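Local coordinates for protein tungsten-containing formylmethanofuran dehydrogenase 2 subunit C (Methanothermobacter wolfeii, PDB 5T5I) that probably forms the beta-helical scaffold subunit of a tungsten-containing formylmethanofuran dehydrogenase, the enzyme complex that interconverts carbon dioxide and formylmethanofuran in methanogenic archaea, at residues I179-H184 and G194-R199; G188-E193 and G207-K212; K66-G71 and I89-V94. One frame throughout, in Å; residues are numbered along the deposited sequence.

Contact 1. Residues I179-H184 and G194-R199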
ATOM      1  N   ILE C 179      16.223  18.910  15.386  1.00 22.28           N
ATOM      2  CA  ILE C 179      15.300  19.549  14.447  1.00 20.64           C
ATOM      3  C   ILE C 179      15.370  21.070  14.472  1.00 22.51           C
ATOM      4  O   ILE C 179      15.828  21.672  15.432  1.00 22.22           O
ATOM      5  CB  ILE C 179      13.844  19.050  14.640  1.00 22.69           C
ATOM      6  CG1 ILE C 179      13.257  19.483  16.013  1.00 21.74           C
ATOM      7  CG2 ILE C 179      13.769  17.539  14.446  1.00 23.99           C
ATOM      8  CD1 ILE C 179      11.737  19.283  16.135  1.00 24.23           C
ATOM      9  N   MET C 180      14.926  21.673  13.378  1.00 19.60           N
ATOM     10  CA  MET C 180      14.762  23.116  13.193  1.00 18.47           C
ATOM     11  C   MET C 180      16.034  23.977  13.351  1.00 21.28           C
ATOM     12  O   MET C 180      15.939  25.081  13.898  1.00 19.29           O
ATOM     13  CB  MET C 180      13.639  23.634  14.116  1.00 20.16           C
ATOM     14  CG  MET C 180      12.348  22.841  13.965  1.00 22.97           C
ATOM     15  SD  MET C 180      10.870  23.391  14.870  1.00 25.72           S
ATOM     16  CE  MET C 180      11.326  23.036  16.576  1.00 21.59           C
ATOM     17  N   PRO C 181      17.204  23.567  12.802  1.00 19.75           N
ATOM     18  CA  PRO C 181      18.359  24.480  12.816  1.00 19.76           C
ATOM     19  C   PRO C 181      18.087  25.645  11.859  1.00 23.46           C
ATOM     20  O   PRO C 181      17.496  25.438  10.794  1.00 21.92           O
ATOM     21  CB  PRO C 181      19.510  23.607  12.308  1.00 22.11           C
ATOM     22  CG  PRO C 181      18.855  22.624  11.401  1.00 26.97           C
ATOM     23  CD  PRO C 181      17.511  22.329  12.047  1.00 22.31           C
ATOM     24  N   GLY C 182      18.458  26.854  12.265  1.00 20.81           N
ATOM     25  CA  GLY C 182      18.221  28.059  11.474  1.00 21.54           C
ATOM     26  C   GLY C 182      16.772  28.519  11.402  1.00 25.57           C
ATOM     27  O   GLY C 182      16.408  29.281  10.493  1.00 24.27           O
ATOM     28  N   ILE C 183      15.926  28.069  12.355  1.00 21.71           N
ATOM     29  CA  ILE C 183      14.512  28.484  12.447  1.00 21.39           C
ATOM     30  C   ILE C 183      14.438  30.031  12.477  1.00 24.44           C
ATOM     31  O   ILE C 183      15.139  30.651  13.263  1.00 22.93           O
ATOM     32  CB  ILE C 183      13.795  27.842  13.673  1.00 24.72           C
ATOM     33  CG1 ILE C 183      12.263  28.135  13.676  1.00 25.52           C
ATOM     34  CG2 ILE C 183      14.433  28.257  15.009  1.00 24.95           C
ATOM     35  CD1 ILE C 183      11.436  27.113  12.950  1.00 30.78           C
ATOM     36  N   HIS C 184      13.636  30.639  11.588  1.00 22.77           N
ATOM     37  CA  HIS C 184      13.488  32.118  11.501  1.00 21.52           C
ATOM     38  C   HIS C 184      14.805  32.863  11.246  1.00 23.08           C
ATOM     39  O   HIS C 184      14.887  34.041  11.540  1.00 22.89           O
ATOM     40  CB  HIS C 184      12.808  32.709  12.756  1.00 21.65           C
ATOM     41  CG  HIS C 184      11.356  32.440  12.875  1.00 23.75           C
ATOM     42  ND1 HIS C 184      10.438  33.076  12.065  1.00 25.49           N
ATOM     43  CD2 HIS C 184      10.705  31.680  13.771  1.00 24.65           C
ATOM     44  CE1 HIS C 184       9.256  32.641  12.472  1.00 25.06           C
ATOM     45  NE2 HIS C 184       9.382  31.814  13.513  1.00 24.99           N
ATOM     46  N   GLY C 194      27.626  17.115  10.248  1.00 26.16           N
ATOM     47  CA  GLY C 194      26.913  15.862  10.392  1.00 26.59           C
ATOM     48  C   GLY C 194      25.512  15.918   9.816  1.00 30.52           C
ATOM     49  O   GLY C 194      25.256  16.618   8.833  1.00 29.61           O
ATOM     50  N   ASN C 195      24.598  15.178  10.440  1.00 27.13           N
ATOM     51  CA  ASN C 195      23.220  15.021   9.994  1.00 26.02           C
ATOM     52  C   ASN C 195      22.219  15.978  10.648  1.00 27.09           C
ATOM     53  O   ASN C 195      22.492  16.572  11.693  1.00 24.96           O
ATOM     54  CB  ASN C 195      22.782  13.566  10.273  1.00 27.13           C
ATOM     55  CG  ASN C 195      23.679  12.530   9.622  1.00 42.70           C
ATOM     56  OD1 ASN C 195      24.218  12.736   8.526  1.00 30.75           O
ATOM     57  ND2 ASN C 195      23.880  11.393  10.276  1.00 31.20           N
ATOM     58  N   VAL C 196      21.027  16.082  10.017  1.00 25.12           N
ATOM     59  CA  VAL C 196      19.871  16.856  10.494  1.00 23.90           C
ATOM     60  C   VAL C 196      18.664  15.910  10.458  1.00 27.75           C
ATOM     61  O   VAL C 196      18.454  15.239   9.450  1.00 27.98           O
ATOM     62  CB  VAL C 196      19.572  18.110   9.624  1.00 27.22           C
ATOM     63  CG1 VAL C 196      18.365  18.891  10.164  1.00 26.64           C
ATOM     64  CG2 VAL C 196      20.793  19.013   9.500  1.00 27.48           C
ATOM     65  N   VAL C 197      17.834  15.903  11.508  1.00 25.17           N
ATOM     66  CA  VAL C 197      16.623  15.067  11.512  1.00 24.24           C
ATOM     67  C   VAL C 197      15.551  15.728  10.620  1.00 26.84           C
ATOM     68  O   VAL C 197      15.023  15.077   9.719  1.00 26.70           O
ATOM     69  CB  VAL C 197      16.097  14.793  12.945  1.00 27.49           C
ATOM     70  CG1 VAL C 197      14.755  14.061  12.923  1.00 27.68           C
ATOM     71  CG2 VAL C 197      17.130  14.017  13.756  1.00 27.49           C
ATOM     72  N   ALA C 198      15.232  17.000  10.864  1.00 23.22           N
ATOM     73  CA  ALA C 198      14.182  17.668  10.091  1.00 22.56           C
ATOM     74  C   ALA C 198      14.175  19.186  10.222  1.00 24.99           C
ATOM     75  O   ALA C 198      14.761  19.755  11.141  1.00 24.06           O
ATOM     76  CB  ALA C 198      12.817  17.143  10.521  1.00 23.43           C
ATOM     77  N   ARG C 199      13.456  19.814   9.289  1.00 22.35           N
ATOM     78  CA  ARG C 199      13.087  21.225   9.277  1.00 22.05           C
ATOM     79  C   ARG C 199      14.237  22.227   9.251  1.00 24.43           C
ATOM     80  O   ARG C 199      14.110  23.301   9.847  1.00 22.59           O
ATOM     81  CB  ARG C 199      12.157  21.504  10.490  1.00 20.30           C
ATOM     82  CG  ARG C 199      10.924  20.621  10.512  1.00 24.19           C
ATOM     83  CD  ARG C 199      10.174  20.640  11.839  1.00 21.65           C
ATOM     84  NE  ARG C 199       9.124  19.626  11.810  1.00 21.43           N
ATOM     85  CZ  ARG C 199       8.238  19.386  12.769  1.00 21.53           C
ATOM     86  NH1 ARG C 199       8.222  20.123  13.870  1.00 19.93           N
ATOM     87  NH2 ARG C 199       7.325  18.437  12.611  1.00 18.44           N
TER
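Ile179 and Ala198 lie level with each other as a parallel beta bridge, and the next residue, Met180, sends its backbone N to Ala198 O at 3.0 Å. This N-H is the one hydrogen bond between the two segments, so most of the grip comes from carbon. The tight, buried side is formed by Met180 and Arg199, which run alongside each other and point the same way. Met180 CG rests on Arg199 CB at 3.7 Å, while SD sits at the edge of the guanidinium, near its plane.

The looser side is the Val196-Val197 end, where Val197 is partly exposed. Ile179 CG2 meets Val197 CB at 3.9 Å and reaches the Ala198 methyl, which is small enough to let the isoleucine lie close over the backbone. With CG1 placed between the backbone N and the carbonyl carbon (chi1 66°), CG2 is the branch left to make this contact. Pro181 comes tip to tip with Val196, CG to CG1 at 4.0 Å; in the type II turn from Met180 to Ile183 the proline supplies an apolar edge, and Gly182 accepts the positive phi.

At the Arg199 end, the guanidinium makes a salt bridge to an acidic side chain of another protein's chain and a hydrogen bond to that chain's backbone. The chemistry therefore divides the work, with aliphatic stems joining two coils and the buried charge spent on a neighbouring subunit.

Contact 2. Residues G188-E193 and G207-K212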
ATOM      1  N   GLY C 188      23.474  35.403   8.414  1.00 25.65           N
ATOM      2  CA  GLY C 188      24.525  34.601   9.024  1.00 26.27           C
ATOM      3  C   GLY C 188      24.773  33.317   8.265  1.00 28.30           C
ATOM      4  O   GLY C 188      24.209  33.094   7.184  1.00 27.01           O
ATOM      5  N   LEU C 189      25.649  32.488   8.819  1.00 25.28           N
ATOM      6  CA  LEU C 189      26.038  31.214   8.216  1.00 23.86           C
ATOM      7  C   LEU C 189      26.009  30.109   9.272  1.00 26.98           C
ATOM      8  O   LEU C 189      26.586  30.267  10.342  1.00 25.21           O
ATOM      9  CB  LEU C 189      27.445  31.336   7.573  1.00 23.36           C
ATOM     10  CG  LEU C 189      28.125  30.048   7.104  1.00 26.78           C
ATOM     11  CD1 LEU C 189      27.321  29.349   6.013  1.00 25.70           C
ATOM     12  CD2 LEU C 189      29.558  30.334   6.611  1.00 30.02           C
ATOM     13  N   ILE C 190      25.318  29.007   8.973  1.00 23.52           N
ATOM     14  CA  ILE C 190      25.287  27.816   9.820  1.00 21.67           C
ATOM     15  C   ILE C 190      25.860  26.671   8.985  1.00 25.26           C
ATOM     16  O   ILE C 190      25.345  26.389   7.897  1.00 23.59           O
ATOM     17  CB  ILE C 190      23.876  27.465  10.338  1.00 23.91           C
ATOM     18  CG1 ILE C 190      23.336  28.588  11.251  1.00 23.43           C
ATOM     19  CG2 ILE C 190      23.885  26.118  11.112  1.00 25.49           C
ATOM     20  CD1 ILE C 190      21.825  28.509  11.502  1.00 23.12           C
ATOM     21  N   ILE C 191      26.906  26.002   9.494  1.00 22.89           N
ATOM     22  CA  ILE C 191      27.479  24.820   8.838  1.00 22.84           C
ATOM     23  C   ILE C 191      27.264  23.617   9.778  1.00 26.00           C
ATOM     24  O   ILE C 191      27.747  23.629  10.900  1.00 26.35           O
ATOM     25  CB  ILE C 191      28.979  24.973   8.470  1.00 25.74           C
ATOM     26  CG1 ILE C 191      29.198  26.148   7.484  1.00 26.75           C
ATOM     27  CG2 ILE C 191      29.504  23.639   7.870  1.00 26.69           C
ATOM     28  CD1 ILE C 191      30.665  26.518   7.239  1.00 32.01           C
ATOM     29  N   ILE C 192      26.579  22.580   9.302  1.00 24.44           N
ATOM     30  CA  ILE C 192      26.371  21.326  10.046  1.00 24.34           C
ATOM     31  C   ILE C 192      27.174  20.242   9.302  1.00 26.58           C
ATOM     32  O   ILE C 192      26.846  19.887   8.167  1.00 25.86           O
ATOM     33  CB  ILE C 192      24.856  21.002  10.190  1.00 26.64           C
ATOM     34  CG1 ILE C 192      24.131  22.125  11.003  1.00 26.86           C
ATOM     35  CG2 ILE C 192      24.643  19.629  10.868  1.00 26.29           C
ATOM     36  CD1 ILE C 192      22.699  22.300  10.660  1.00 33.32           C
ATOM     37  N   GLU C 193      28.258  19.754   9.911  1.00 23.93           N
ATOM     38  CA  GLU C 193      29.115  18.768   9.256  1.00 23.73           C
ATOM     39  C   GLU C 193      28.513  17.360   9.290  1.00 28.52           C
ATOM     40  O   GLU C 193      28.840  16.539   8.443  1.00 28.29           O
ATOM     41  CB  GLU C 193      30.543  18.806   9.813  1.00 24.93           C
ATOM     42  CG  GLU C 193      31.176  20.186   9.677  1.00 28.50           C
ATOM     43  CD  GLU C 193      32.637  20.303  10.072  1.00 50.12           C
ATOM     44  OE1 GLU C 193      33.188  19.337  10.647  1.00 41.28           O
ATOM     45  OE2 GLU C 193      33.218  21.389   9.854  1.00 45.02           O
ATOM     46  N   GLY C 207      20.135  34.439   4.959  1.00 25.39           N
ATOM     47  CA  GLY C 207      21.273  33.703   5.488  1.00 25.31           C
ATOM     48  C   GLY C 207      21.486  32.406   4.733  1.00 26.06           C
ATOM     49  O   GLY C 207      20.739  32.085   3.792  1.00 24.99           O
ATOM     50  N   THR C 208      22.498  31.643   5.150  1.00 23.37           N
ATOM     51  CA  THR C 208      22.865  30.380   4.505  1.00 21.92           C
ATOM     52  C   THR C 208      23.038  29.238   5.522  1.00 24.95           C
ATOM     53  O   THR C 208      23.673  29.411   6.549  1.00 23.24           O
ATOM     54  CB  THR C 208      24.169  30.543   3.689  1.00 28.17           C
ATOM     55  OG1 THR C 208      24.076  31.679   2.847  1.00 30.15           O
ATOM     56  CG2 THR C 208      24.480  29.327   2.843  1.00 26.34           C
ATOM     57  N   ILE C 209      22.515  28.054   5.178  1.00 21.40           N
ATOM     58  CA  ILE C 209      22.664  26.837   5.965  1.00 21.14           C
ATOM     59  C   ILE C 209      23.356  25.799   5.053  1.00 24.90           C
ATOM     60  O   ILE C 209      22.875  25.560   3.938  1.00 24.56           O
ATOM     61  CB  ILE C 209      21.305  26.297   6.488  1.00 22.99           C
ATOM     62  CG1 ILE C 209      20.605  27.352   7.379  1.00 23.52           C
ATOM     63  CG2 ILE C 209      21.532  24.982   7.261  1.00 25.17           C
ATOM     64  CD1 ILE C 209      19.179  27.041   7.704  1.00 26.49           C
ATOM     65  N   VAL C 210      24.439  25.174   5.527  1.00 22.17           N
ATOM     66  CA  VAL C 210      25.152  24.122   4.777  1.00 22.61           C
ATOM     67  C   VAL C 210      25.075  22.827   5.591  1.00 26.19           C
ATOM     68  O   VAL C 210      25.491  22.815   6.751  1.00 26.85           O
ATOM     69  CB  VAL C 210      26.636  24.460   4.465  1.00 27.30           C
ATOM     70  CG1 VAL C 210      27.311  23.316   3.686  1.00 27.76           C
ATOM     71  CG2 VAL C 210      26.755  25.778   3.698  1.00 26.98           C
ATOM     72  N   VAL C 211      24.546  21.750   4.987  1.00 21.89           N
ATOM     73  CA  VAL C 211      24.484  20.420   5.617  1.00 21.38           C
ATOM     74  C   VAL C 211      25.375  19.467   4.810  1.00 25.83           C
ATOM     75  O   VAL C 211      25.082  19.193   3.641  1.00 24.65           O
ATOM     76  CB  VAL C 211      23.036  19.890   5.734  1.00 24.23           C
ATOM     77  CG1 VAL C 211      23.004  18.556   6.491  1.00 24.25           C
ATOM     78  CG2 VAL C 211      22.126  20.924   6.415  1.00 23.53           C
ATOM     79  N   LYS C 212      26.472  18.981   5.417  1.00 24.30           N
ATOM     80  CA  LYS C 212      27.405  18.052   4.758  1.00 25.16           C
ATOM     81  C   LYS C 212      26.965  16.588   4.899  1.00 29.76           C
ATOM     82  O   LYS C 212      27.358  15.753   4.091  1.00 28.49           O
ATOM     83  CB  LYS C 212      28.826  18.206   5.289  1.00 27.57           C
ATOM     84  CG  LYS C 212      29.393  19.606   5.180  1.00 31.05           C
ATOM     85  CD  LYS C 212      30.878  19.581   5.548  1.00 36.74           C
ATOM     86  CE  LYS C 212      31.560  20.908   5.409  1.00 42.48           C
ATOM     87  NZ  LYS C 212      32.999  20.845   5.830  1.00 43.13           N
TER
HETATM   88  O   HOH W   1      25.295  33.730   4.530  1.00 45.24           O
HETATM   89  O   HOH W   2      33.131  23.279   7.631  1.00 48.03           O
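Leu189 CD1 settles over the backbone of the neighbouring strand, 3.7 Å from Thr208 O and close to Thr208 CB, so the leucine crosses its parallel bridge partner at a slant. What takes CD1 there is chi1 170°, which sets CG trans to the backbone N, followed by chi2 62°. On the same face the compact Val210 lies alongside two longer branches, CG2 4.3 Å from Leu189 CD1 and CB beside Ile191 CG1. On the other face Ile192 CD1 sits over the gap between Ile209 CG2 and Val211 CG2, 4.5 Å from each. The isoleucines, valines and Thr208 suit extended backbone and present a broad flank to the strand alongside; Leu189 contributes longer reach.

The strands run 9° from parallel with axes 4.7 Å apart, stitched by five backbone hydrogen bonds from Thr208 N to Lys212 N. Such in-register parallel pairing of successive coils is characteristic of a beta-solenoid. At the start Gly188 and Gly207 leave no bumps: a CB on Gly207 would come tight against Gly188 O, and both have backbone angles that suit glycine. Water 1 joins Gly188 O to Thr208 OG1. At the far end Glu193 OE2 and Lys212 NZ are 4.1 Å apart, beyond a salt bridge, and water 2 donates to OE2 while accepting from NZ. The chemistry implies one apolar face turned to the solenoid interior (Ile190 on Ile162, Ile192 on Pro181), another packed under strand 236-239, and water-mediated polar links at both ends.

Contact 3. Residues K66-G71 and I89-V94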
ATOM      1  N   LYS C  66      43.259  35.727  31.630  1.00 39.04           N
ATOM      2  CA  LYS C  66      42.874  34.388  31.223  1.00 37.82           C
ATOM      3  C   LYS C  66      42.342  33.685  32.478  1.00 40.18           C
ATOM      4  O   LYS C  66      43.111  33.433  33.407  1.00 39.29           O
ATOM      5  CB  LYS C  66      44.080  33.638  30.658  1.00 40.57           C
ATOM      6  CG  LYS C  66      43.751  32.273  30.079  1.00 55.13           C
ATOM      7  CD  LYS C  66      45.029  31.447  29.909  1.00 66.13           C
ATOM      8  CE  LYS C  66      44.917  30.359  28.872  1.00 77.63           C
ATOM      9  NZ  LYS C  66      45.903  30.528  27.773  1.00 85.16           N
ATOM     10  N   ILE C  67      41.028  33.404  32.528  1.00 35.42           N
ATOM     11  CA  ILE C  67      40.426  32.696  33.655  1.00 34.97           C
ATOM     12  C   ILE C  67      40.434  31.204  33.334  1.00 39.16           C
ATOM     13  O   ILE C  67      39.893  30.798  32.304  1.00 38.21           O
ATOM     14  CB  ILE C  67      38.987  33.183  33.979  1.00 37.25           C
ATOM     15  CG1 ILE C  67      38.964  34.705  34.262  1.00 37.38           C
ATOM     16  CG2 ILE C  67      38.422  32.396  35.190  1.00 37.19           C
ATOM     17  CD1 ILE C  67      37.558  35.356  34.365  1.00 36.38           C
ATOM     18  N   ILE C  68      41.020  30.386  34.219  1.00 36.35           N
ATOM     19  CA  ILE C  68      41.031  28.935  34.060  1.00 36.52           C
ATOM     20  C   ILE C  68      40.152  28.351  35.155  1.00 39.52           C
ATOM     21  O   ILE C  68      40.481  28.491  36.333  1.00 40.04           O
ATOM     22  CB  ILE C  68      42.466  28.336  34.109  1.00 40.15           C
ATOM     23  CG1 ILE C  68      43.367  28.987  33.021  1.00 40.50           C
ATOM     24  CG2 ILE C  68      42.413  26.795  33.954  1.00 39.56           C
ATOM     25  CD1 ILE C  68      44.820  28.485  32.952  1.00 48.73           C
ATOM     26  N   ILE C  69      39.050  27.680  34.775  1.00 34.41           N
ATOM     27  CA  ILE C  69      38.194  26.993  35.739  1.00 33.26           C
ATOM     28  C   ILE C  69      38.721  25.572  35.708  1.00 37.31           C
ATOM     29  O   ILE C  69      38.478  24.849  34.738  1.00 36.08           O
ATOM     30  CB  ILE C  69      36.688  27.102  35.424  1.00 35.20           C
ATOM     31  CG1 ILE C  69      36.281  28.590  35.347  1.00 35.35           C
ATOM     32  CG2 ILE C  69      35.871  26.337  36.485  1.00 36.91           C
ATOM     33  CD1 ILE C  69      34.825  28.880  35.164  1.00 39.28           C
ATOM     34  N   ASP C  70      39.517  25.203  36.715  1.00 36.11           N
ATOM     35  CA  ASP C  70      40.192  23.909  36.751  1.00 36.57           C
ATOM     36  C   ASP C  70      39.306  22.821  37.348  1.00 39.74           C
ATOM     37  O   ASP C  70      39.632  22.243  38.380  1.00 39.90           O
ATOM     38  CB  ASP C  70      41.541  24.020  37.498  1.00 39.36           C
ATOM     39  CG  ASP C  70      42.463  22.830  37.294  1.00 47.19           C
ATOM     40  OD1 ASP C  70      42.376  22.184  36.225  1.00 46.99           O
ATOM     41  OD2 ASP C  70      43.262  22.537  38.206  1.00 51.73           O
ATOM     42  N   GLY C  71      38.210  22.524  36.658  1.00 34.80           N
ATOM     43  CA  GLY C  71      37.279  21.504  37.101  1.00 34.79           C
ATOM     44  C   GLY C  71      35.906  21.619  36.478  1.00 36.95           C
ATOM     45  O   GLY C  71      35.632  22.530  35.694  1.00 36.87           O
ATOM     46  N   ILE C  89      38.828  29.463  30.003  1.00 31.21           N
ATOM     47  CA  ILE C  89      38.989  28.055  29.644  1.00 31.86           C
ATOM     48  C   ILE C  89      38.309  27.269  30.757  1.00 33.09           C
ATOM     49  O   ILE C  89      38.680  27.434  31.913  1.00 32.58           O
ATOM     50  CB  ILE C  89      40.482  27.632  29.453  1.00 35.82           C
ATOM     51  CG1 ILE C  89      41.105  28.427  28.286  1.00 37.74           C
ATOM     52  CG2 ILE C  89      40.586  26.102  29.196  1.00 36.04           C
ATOM     53  CD1 ILE C  89      42.557  28.082  27.931  1.00 50.50           C
ATOM     54  N   VAL C  90      37.331  26.426  30.425  1.00 28.76           N
ATOM     55  CA  VAL C  90      36.649  25.595  31.425  1.00 28.56           C
ATOM     56  C   VAL C  90      37.090  24.144  31.216  1.00 35.06           C
ATOM     57  O   VAL C  90      36.767  23.561  30.181  1.00 33.93           O
ATOM     58  CB  VAL C  90      35.102  25.737  31.403  1.00 30.84           C
ATOM     59  CG1 VAL C  90      34.479  24.963  32.566  1.00 30.13           C
ATOM     60  CG2 VAL C  90      34.684  27.210  31.450  1.00 30.26           C
ATOM     61  N   ARG C  91      37.818  23.559  32.199  1.00 33.11           N
ATOM     62  CA  ARG C  91      38.304  22.170  32.118  1.00 33.74           C
ATOM     63  C   ARG C  91      37.234  21.239  32.685  1.00 37.29           C
ATOM     64  O   ARG C  91      37.427  20.573  33.702  1.00 36.35           O
ATOM     65  CB  ARG C  91      39.658  22.002  32.845  1.00 34.33           C
ATOM     66  CG  ARG C  91      40.770  22.805  32.192  1.00 40.41           C
ATOM     67  CD  ARG C  91      42.064  22.709  32.955  1.00 46.70           C
ATOM     68  NE  ARG C  91      43.137  23.468  32.308  1.00 46.42           N
ATOM     69  CZ  ARG C  91      44.253  23.881  32.908  1.00 61.18           C
ATOM     70  NH1 ARG C  91      44.473  23.607  34.191  1.00 43.25           N
ATOM     71  NH2 ARG C  91      45.158  24.578  32.229  1.00 48.92           N
ATOM     72  N   GLY C  92      36.105  21.218  31.994  1.00 32.54           N
ATOM     73  CA  GLY C  92      34.933  20.447  32.379  1.00 31.57           C
ATOM     74  C   GLY C  92      33.679  20.973  31.710  1.00 32.94           C
ATOM     75  O   GLY C  92      33.763  21.717  30.732  1.00 31.62           O
ATOM     76  N   ASN C  93      32.510  20.617  32.249  1.00 29.28           N
ATOM     77  CA  ASN C  93      31.216  21.038  31.689  1.00 28.94           C
ATOM     78  C   ASN C  93      30.735  22.362  32.266  1.00 30.61           C
ATOM     79  O   ASN C  93      31.222  22.794  33.310  1.00 28.75           O
ATOM     80  CB  ASN C  93      30.132  19.983  31.952  1.00 29.34           C
ATOM     81  CG  ASN C  93      30.552  18.574  31.594  1.00 41.57           C
ATOM     82  OD1 ASN C  93      30.846  18.272  30.429  1.00 28.92           O
ATOM     83  ND2 ASN C  93      30.594  17.686  32.571  1.00 31.66           N
ATOM     84  N   VAL C  94      29.763  22.989  31.578  1.00 27.30           N
ATOM     85  CA  VAL C  94      29.079  24.229  31.997  1.00 25.71           C
ATOM     86  C   VAL C  94      27.575  24.025  31.856  1.00 28.65           C
ATOM     87  O   VAL C  94      27.150  23.208  31.044  1.00 28.22           O
ATOM     88  CB  VAL C  94      29.523  25.507  31.232  1.00 29.05           C
ATOM     89  CG1 VAL C  94      30.996  25.820  31.460  1.00 29.31           C
ATOM     90  CG2 VAL C  94      29.209  25.423  29.741  1.00 28.57           C
TER
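With its CG trans to the backbone N (chi1 -166°), Asp70 swings its carboxylate toward Arg91, whose chain runs extended from CG to NE to meet it. Arg91 NH1 donates to Asp70 OD1 at 3.2 Å in a nearly straight salt bridge. Asp70 OD1 lies in the guanidinium plane, but the guanidinium approaches from above the carboxylate, the two planes being 85° apart. Ile68 CG2 covers one face of the guanidinium, 3.6 Å from CZ, so an aliphatic branch and a charge together limit its rotation; Glu110 also touches Arg91. An alanine in place of Asp70 would remove the carboxylate and is likely to leave the guanidinium free to turn over Ile68.

Behind these side chains, Ile89 N, Ile69 N and Arg91 N bond in parallel register to Ile67 O, Ile89 O and Ile69 O, while Ile69 CD1 packs beside Val90 CG2 at 4.1 Å. Asp70 and Arg91 each centre an inverse gamma turn. At Gly71 a CB would jam against the preceding carbonyl O; at Gly92 it would clash with Gly71 O. Strand 66-69 lies between strand 3-8, which pairs with it through Lys66 and Ile68, and strand 87-90; Ile67 packs against helix 23-26.

How the contacts relate
Contacts 1 and 2 are neighbours, their centres 10 Å apart, and they touch: Gly182 and Pro181 pack on Ile190 and Ile192, and Val196 on Val211. Their segments interleave along the chain, 179-184, 188-193, 194-199, 207-212, so strands of adjacent coils on two sides of the solenoid close over a shared interior. Contact 3 comes earlier in sequence, its centre 30 Å from that of contact 1 and 29 Å from that of contact 2, on the opposite side of the chain's centre. Contacts 2 and 3 belong to the same long run of parallel strands, in which 66-69 and 87-90 lie near one end and 187-192 and 208-211 near the other. Similar strand pairing thus recurs along the beta-solenoid, consistent with an elongated scaffold within the twelve-chain assembly.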